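Local coordinates for flagellar brake protein YcgR (Escherichia coli K-12, PDB 5Y6H) that acts as a flagellar brake, slowing the motor and reducing swimming and swarming when bound to cyclic di-GMP, at residues A45-P48 / D49-V52. Residues are numbered along the deposited sequence; the frame is centred on the assembly and turned at random.
Sequences AITP and DKLV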
ATOM      1  N   ALA A  45      -1.182   4.773   8.736  1.00 20.80           N
ATOM      2  CA  ALA A  45      -0.230   5.788   9.152  1.00 25.02           C
ATOM      3  C   ALA A  45       0.854   5.920   8.095  1.00 19.40           C
ATOM      4  O   ALA A  45       1.149   4.968   7.364  1.00 17.94           O
ATOM      5  CB  ALA A  45       0.383   5.443  10.513  1.00 29.68           C
ATOM      6  N   ILE A  46       1.448   7.110   8.026  1.00 21.00           N
ATOM      7  CA  ILE A  46       2.456   7.419   7.019  1.00 24.02           C
ATOM      8  C   ILE A  46       3.509   8.339   7.628  1.00 23.43           C
ATOM      9  O   ILE A  46       3.177   9.295   8.339  1.00 21.12           O
ATOM     10  CB  ILE A  46       1.824   8.047   5.757  1.00 19.71           C
ATOM     11  CG1 ILE A  46       2.889   8.328   4.694  1.00 19.61           C
ATOM     12  CG2 ILE A  46       1.024   9.306   6.102  1.00 19.79           C
ATOM     13  CD1 ILE A  46       3.513   7.069   4.110  1.00 26.11           C
ATOM     14  N   THR A  47       4.785   8.019   7.382  1.00 18.44           N
ATOM     15  CA  THR A  47       5.918   8.890   7.675  1.00 20.21           C
ATOM     16  C   THR A  47       6.840   8.849   6.461  1.00 16.31           C
ATOM     17  O   THR A  47       6.632   8.015   5.570  1.00 18.75           O
ATOM     18  CB  THR A  47       6.669   8.455   8.942  1.00 17.19           C
ATOM     19  OG1 THR A  47       7.548   7.368   8.632  1.00 19.58           O
ATOM     20  CG2 THR A  47       5.710   8.041  10.056  1.00 19.41           C
ATOM     21  N   PRO A  48       7.854   9.717   6.367  1.00 18.14           N
ATOM     22  CA  PRO A  48       8.798   9.601   5.243  1.00 19.13           C
ATOM     23  C   PRO A  48       9.504   8.259   5.176  1.00 17.82           C
ATOM     24  O   PRO A  48      10.037   7.910   4.115  1.00 19.98           O
ATOM     25  CB  PRO A  48       9.791  10.742   5.499  1.00 20.43           C
ATOM     26  CG  PRO A  48       8.999  11.748   6.251  1.00 18.39           C
ATOM     27  CD  PRO A  48       8.097  10.945   7.149  1.00 19.97           C
ATOM     28  N   ASP A  49       9.511   7.486   6.262  1.00 17.07           N
ATOM     29  CA  ASP A  49      10.262   6.243   6.310  1.00 17.03           C
ATOM     30  C   ASP A  49       9.403   4.992   6.445  1.00 20.42           C
ATOM     31  O   ASP A  49       9.952   3.887   6.368  1.00 20.48           O
ATOM     32  CB  ASP A  49      11.271   6.283   7.467  1.00 21.41           C
ATOM     33  CG  ASP A  49      12.367   7.307   7.250  1.00 34.53           C
ATOM     34  OD1 ASP A  49      12.834   7.896   8.246  1.00 47.73           O
ATOM     35  OD2 ASP A  49      12.759   7.522   6.083  1.00 33.82           O
ATOM     36  N   LYS A  50       8.087   5.114   6.627  1.00 18.43           N
ATOM     37  CA  LYS A  50       7.308   3.909   6.892  1.00 19.77           C
ATOM     38  C   LYS A  50       5.849   4.086   6.491  1.00 18.37           C
ATOM     39  O   LYS A  50       5.298   5.189   6.537  1.00 17.74           O
ATOM     40  CB  LYS A  50       7.411   3.506   8.370  1.00 23.86           C
ATOM     41  CG  LYS A  50       6.242   3.949   9.236  1.00 30.75           C
ATOM     42  CD  LYS A  50       6.401   3.462  10.669  1.00 27.97           C
ATOM     43  CE  LYS A  50       5.938   4.517  11.660  1.00 30.61           C
ATOM     44  NZ  LYS A  50       5.949   4.008  13.060  1.00 28.84           N
ATOM     45  N   LEU A  51       5.239   2.971   6.089  1.00 17.30           N
ATOM     46  CA  LEU A  51       3.802   2.843   5.891  1.00 12.90           C
ATOM     47  C   LEU A  51       3.276   1.797   6.863  1.00 15.67           C
ATOM     48  O   LEU A  51       3.868   0.724   7.004  1.00 20.12           O
ATOM     49  CB  LEU A  51       3.451   2.394   4.463  1.00 15.06           C
ATOM     50  CG  LEU A  51       3.577   3.303   3.243  1.00 21.62           C
ATOM     51  CD1 LEU A  51       5.020   3.688   2.989  1.00 23.97           C
ATOM     52  CD2 LEU A  51       2.987   2.601   2.018  1.00 23.18           C
ATOM     53  N   VAL A  52       2.157   2.097   7.517  1.00 14.86           N
ATOM     54  CA  VAL A  52       1.477   1.144   8.391  1.00 16.15           C
ATOM     55  C   VAL A  52       0.159   0.771   7.730  1.00 18.63           C
ATOM     56  O   VAL A  52      -0.661   1.650   7.439  1.00 16.48           O
ATOM     57  CB  VAL A  52       1.248   1.719   9.796  1.00 22.59           C
ATOM     58  CG1 VAL A  52       0.657   0.658  10.710  1.00 22.47           C
ATOM     59  CG2 VAL A  52       2.549   2.254  10.371  1.00 23.96           C
TER
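Thr47 and Lys50 face each other at the mouth of a tight turn, where the chain reverses through Pro48 and Asp49. Thr47 N donates to Lys50 O at 3.0 Å, nearly straight (168°) and with the donor in the carbonyl plane. Its return partner, Lys50 N to Thr47 O, is weak at 3.4 Å.

The threonine side chain reinforces the bend. Its CB only comes near Asp49 N, at 4.0 Å; the bond to that amide is made by OG1 alone. A chi1 of 80° places OG1 on the side of the turn, within bonding distance of the Asp49 N-H, which it accepts at 3.1 Å. That bond is bent (151°), but it gives the amide inside the turn a side-chain acceptor. OG1 also lies against CG of Lys50. The remaining branch, CG2, lies anti to the carbonyl carbon and meets CE of Lys50 at 3.9 Å, touching the aliphatic part of a lysine chain that is bent at chi3 and also rests on Ile101.

Farther along the ladder, Val52 N bonds Ala45 O at 3.0 Å, the donor tilted out of the carbonyl plane. This bond, the one from Thr47 N and the almost exactly opposed strand directions establish the antiparallel course. On the Thr47 face, Ala45 CB packs on Val52 CG2 at 3.9 Å, and Tyr94 touches both residues. On the other face Ile46 and Leu51 lie side by side, CD1 of Ile46 reaching CG of Leu51 at 3.9 Å; Ile46 also packs on Leu17 and His24 of helix 13-26.

Backbone torsions of Pro48 and Asp49 near type I values, together with the threonine-to-amide bond of an ST turn, identify a two-residue beta hairpin joining strands 37-47 and 50-54 in the antiparallel sheet of the N-terminal PilZN domain of YcgR.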